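Long-range contact in putative TetR-family transcriptional regulator (Syntrophomonas wolfei subsp. wolfei, PDB 3LWJ), which is a putative TetR-family regulator that probably binds DNA through a helix-turn-helix motif to control transcription: residues I156-L168 with M182-A194. Residues are numbered along the deposited sequence; the frame is centred on the assembly and turned at random.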
# COMPACT_ATOMS: atom_id res chain seq x y z
N ILE A 156 8.23 -8.44 -8.88
CA ILE A 156 7.87 -7.40 -9.85
C ILE A 156 6.37 -7.14 -9.91
O ILE A 156 5.94 -5.98 -9.94
CB ILE A 156 8.40 -7.68 -11.27
CG1 ILE A 156 9.93 -7.98 -11.27
CG2 ILE A 156 8.11 -6.49 -12.17
CD1 ILE A 156 10.76 -7.07 -10.44
N ALA A 157 5.56 -8.18 -9.86
CA ALA A 157 4.09 -8.04 -9.92
C ALA A 157 3.60 -7.33 -8.66
O ALA A 157 2.78 -6.40 -8.72
CB ALA A 157 3.45 -9.42 -10.07
N HIS A 158 4.17 -7.71 -7.52
CA HIS A 158 3.89 -7.03 -6.27
C HIS A 158 4.31 -5.56 -6.30
O HIS A 158 3.57 -4.69 -5.83
CB HIS A 158 4.56 -7.75 -5.08
CG HIS A 158 3.84 -8.97 -4.63
ND1 HIS A 158 4.07 -10.22 -5.16
CD2 HIS A 158 2.90 -9.14 -3.66
CE1 HIS A 158 3.32 -11.11 -4.53
NE2 HIS A 158 2.59 -10.48 -3.63
N SER A 159 5.46 -5.24 -6.91
CA SER A 159 5.86 -3.84 -6.98
C SER A 159 4.95 -2.99 -7.83
O SER A 159 4.69 -1.82 -7.48
CB SER A 159 7.32 -3.69 -7.44
OG SER A 159 7.52 -3.91 -8.82
N ILE A 160 4.44 -3.57 -8.93
CA ILE A 160 3.46 -2.88 -9.81
C ILE A 160 2.18 -2.62 -9.04
O ILE A 160 1.73 -1.48 -8.93
CB ILE A 160 3.15 -3.68 -11.07
CG1 ILE A 160 4.43 -3.89 -11.91
CG2 ILE A 160 2.07 -2.96 -11.88
CD1 ILE A 160 4.25 -4.96 -13.05
N LEU A 161 1.65 -3.67 -8.42
CA LEU A 161 0.45 -3.53 -7.62
C LEU A 161 0.64 -2.53 -6.50
O LEU A 161 -0.20 -1.66 -6.31
CB LEU A 161 -0.05 -4.86 -7.05
CG LEU A 161 -1.43 -4.80 -6.37
CD1 LEU A 161 -2.45 -4.08 -7.22
CD2 LEU A 161 -1.94 -6.19 -6.01
N ALA A 162 1.77 -2.62 -5.80
CA ALA A 162 2.02 -1.75 -4.64
C ALA A 162 2.04 -0.27 -5.00
O ALA A 162 1.43 0.57 -4.30
CB ALA A 162 3.32 -2.17 -3.90
N ILE A 163 2.76 0.10 -6.04
CA ILE A 163 2.84 1.51 -6.42
C ILE A 163 1.48 2.01 -6.91
O ILE A 163 1.09 3.19 -6.72
CB ILE A 163 4.00 1.81 -7.42
CG1 ILE A 163 4.30 3.31 -7.53
CG2 ILE A 163 3.71 1.28 -8.80
CD1 ILE A 163 4.32 4.06 -6.24
N GLU A 164 0.77 1.14 -7.60
CA GLU A 164 -0.56 1.50 -8.08
C GLU A 164 -1.47 1.72 -6.86
O GLU A 164 -2.18 2.70 -6.80
CB GLU A 164 -1.12 0.42 -9.00
CG GLU A 164 -0.45 0.40 -10.36
CD GLU A 164 -0.96 -0.68 -11.27
OE1 GLU A 164 -1.54 -1.65 -10.77
OE2 GLU A 164 -0.73 -0.56 -12.49
N LYS A 165 -1.43 0.82 -5.88
CA LYS A 165 -2.27 0.97 -4.71
C LYS A 165 -1.91 2.26 -3.95
O LYS A 165 -2.77 2.99 -3.45
CB LYS A 165 -1.99 -0.16 -3.70
CG LYS A 165 -2.79 -1.38 -3.69
CD LYS A 165 -2.19 -2.35 -2.61
CE LYS A 165 -2.80 -2.14 -1.21
NZ LYS A 165 -4.21 -2.73 -1.08
N PHE A 166 -0.63 2.45 -3.72
CA PHE A 166 -0.15 3.58 -2.90
C PHE A 166 -0.42 4.93 -3.57
O PHE A 166 -0.86 5.85 -2.92
CB PHE A 166 1.34 3.49 -2.63
CG PHE A 166 1.85 4.52 -1.62
CD1 PHE A 166 1.14 4.78 -0.46
CD2 PHE A 166 3.04 5.17 -1.82
CE1 PHE A 166 1.59 5.68 0.49
CE2 PHE A 166 3.51 6.09 -0.87
CZ PHE A 166 2.78 6.33 0.29
N SER A 167 -0.18 5.03 -4.87
CA SER A 167 -0.44 6.30 -5.58
C SER A 167 -1.97 6.55 -5.70
O SER A 167 -2.41 7.70 -5.65
CB SER A 167 0.26 6.25 -6.94
OG SER A 167 -0.50 5.42 -7.81
N LEU A 168 -2.79 5.50 -5.89
CA LEU A 168 -4.26 5.65 -5.86
C LEU A 168 -4.70 6.24 -4.51
O LEU A 168 -5.47 7.17 -4.43
CB LEU A 168 -4.96 4.28 -6.05
CG LEU A 168 -6.49 4.24 -6.14
CD1 LEU A 168 -7.02 5.26 -7.21
CD2 LEU A 168 -6.97 2.75 -6.40
N MSE A 182 -0.51 11.43 -10.26
CA MSE A 182 -0.53 10.01 -9.94
C MSE A 182 -0.18 9.20 -11.15
O MSE A 182 0.62 8.27 -11.09
CB MSE A 182 -1.91 9.60 -9.46
CG MSE A 182 -2.18 8.10 -9.42
SE MSE A 182 -4.09 7.67 -9.10
CE MSE A 182 -4.85 8.22 -10.81
N ILE A 183 -0.76 9.56 -12.28
CA ILE A 183 -0.50 8.86 -13.52
C ILE A 183 1.00 9.03 -13.86
O ILE A 183 1.70 8.02 -14.09
CB ILE A 183 -1.43 9.33 -14.66
CG1 ILE A 183 -2.88 8.92 -14.34
CG2 ILE A 183 -0.98 8.77 -16.01
CD1 ILE A 183 -3.95 9.58 -15.27
N GLU A 184 1.50 10.28 -13.79
CA GLU A 184 2.92 10.56 -14.12
C GLU A 184 3.88 9.77 -13.24
O GLU A 184 4.85 9.19 -13.72
CB GLU A 184 3.25 12.07 -14.04
CG GLU A 184 4.74 12.41 -14.15
N MSE A 185 3.61 9.74 -11.93
CA MSE A 185 4.47 9.01 -11.00
C MSE A 185 4.57 7.56 -11.39
O MSE A 185 5.66 6.98 -11.42
CB MSE A 185 3.87 9.10 -9.59
CG MSE A 185 4.62 8.27 -8.52
SE MSE A 185 3.68 8.39 -6.84
CE MSE A 185 4.07 10.25 -6.53
N VAL A 186 3.41 6.95 -11.63
CA VAL A 186 3.35 5.56 -11.91
C VAL A 186 4.10 5.26 -13.21
O VAL A 186 4.87 4.32 -13.27
CB VAL A 186 1.91 5.06 -11.92
CG1 VAL A 186 1.84 3.71 -12.50
CG2 VAL A 186 1.27 5.07 -10.47
N LEU A 187 3.91 6.06 -14.24
CA LEU A 187 4.60 5.83 -15.53
C LEU A 187 6.09 6.06 -15.42
O LEU A 187 6.88 5.34 -15.99
CB LEU A 187 4.04 6.75 -16.63
CG LEU A 187 2.55 6.64 -16.90
CD1 LEU A 187 2.13 7.70 -17.98
CD2 LEU A 187 2.17 5.23 -17.25
N SER A 188 6.46 7.07 -14.66
CA SER A 188 7.88 7.35 -14.47
C SER A 188 8.56 6.20 -13.78
O SER A 188 9.61 5.78 -14.21
CB SER A 188 8.10 8.62 -13.65
OG SER A 188 9.50 8.88 -13.53
N PHE A 189 7.95 5.68 -12.70
CA PHE A 189 8.56 4.54 -12.03
C PHE A 189 8.75 3.31 -12.95
O PHE A 189 9.81 2.62 -12.92
CB PHE A 189 7.71 4.11 -10.81
CG PHE A 189 7.96 2.69 -10.41
CD1 PHE A 189 9.13 2.34 -9.78
CD2 PHE A 189 7.07 1.68 -10.75
CE1 PHE A 189 9.39 1.03 -9.45
CE2 PHE A 189 7.31 0.36 -10.38
CZ PHE A 189 8.46 0.03 -9.75
N HIS A 190 7.72 2.99 -13.74
CA HIS A 190 7.82 1.81 -14.64
C HIS A 190 8.87 2.00 -15.73
O HIS A 190 9.57 1.04 -16.10
CB HIS A 190 6.46 1.44 -15.23
CG HIS A 190 5.54 0.85 -14.23
ND1 HIS A 190 4.67 1.61 -13.47
CD2 HIS A 190 5.37 -0.43 -13.82
CE1 HIS A 190 3.99 0.83 -12.66
NE2 HIS A 190 4.40 -0.41 -12.85
N LYS A 191 9.05 3.25 -16.18
CA LYS A 191 10.12 3.58 -17.12
C LYS A 191 11.48 3.29 -16.50
O LYS A 191 12.32 2.60 -17.09
CB LYS A 191 10.05 5.03 -17.59
CG LYS A 191 11.30 5.49 -18.43
CD LYS A 191 11.57 7.02 -18.36
CE LYS A 191 11.91 7.55 -16.93
NZ LYS A 191 13.17 7.03 -16.32
N THR A 192 11.71 3.82 -15.31
CA THR A 192 12.97 3.58 -14.61
C THR A 192 13.19 2.09 -14.30
O THR A 192 14.31 1.59 -14.40
CB THR A 192 13.05 4.35 -13.32
OG1 THR A 192 12.95 5.76 -13.61
CG2 THR A 192 14.35 4.11 -12.61
N LEU A 193 12.13 1.40 -13.90
CA LEU A 193 12.22 -0.05 -13.63
C LEU A 193 12.69 -0.82 -14.87
O LEU A 193 13.52 -1.76 -14.77
CB LEU A 193 10.86 -0.60 -13.13
CG LEU A 193 10.62 -2.11 -13.03
CD1 LEU A 193 11.68 -2.69 -12.13
CD2 LEU A 193 9.14 -2.47 -12.54
N ALA A 194 12.13 -0.43 -16.01
CA ALA A 194 12.46 -0.98 -17.32
C ALA A 194 13.92 -0.76 -17.73
O ALA A 194 14.64 -1.70 -18.09
CB ALA A 194 11.53 -0.37 -18.37
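Ile163, Ser167 and the selenomethionine Met182 bury the most surface where helices 153-173 and 179-195 pack antiparallel. The two segments run at 162° with their axes 9.9 Å apart. No hydrogen bond crosses between them. Ile163 lies in the middle of the contact. Its CG2 rests 3.9 Å from Phe189 CD2 and equally close to His190 CE1, while CD1 approaches the selenium of Met185. Ser167 marks the closest approach of the backbones. Its OG sits between the backbone N and the carbonyl carbon (chi1 76°), which turns it back to Ile163 O, 2.9 Å away. That oxygen also takes the backbone N-H of Ser167. The bonded hydroxyl then lies against carbon, with Val186 CG2 3.2 Å from Ser167 OG and Met182 CG close by. The Met182 chain runs extended and bends at chi3, and its selenium meets Leu168 CA at 3.8 Å. Met97 of helix 85-102 touches both Ser167 and Met182.

Farther along, the His190 ring carries Phe189 CD2 over the centre of one face. Its ND1 donates to Val186 O at 2.7 Å, with that oxygen close to the ring plane, which fixes the ring's rotation. The NE2 corner points at Ile160, 3.6 Å from CG2, and is buried without a partner in the model. With an alanine in place of His190, a gap is likely to open beside Ile160 and Ile163, and Val186 O would lose its second donor. Phe189 and Ser159 also pack on Ser159 and Phe189 of the second subunit, respectively, so this helix pair belongs to the dimer interface, consistent with the four-helix dimer interface common in TetR-family regulators. Across the contact the grip is van der Waals and mostly apolar, and the polar side chains Ser159, Ser167 and His190 bond back to their own helices.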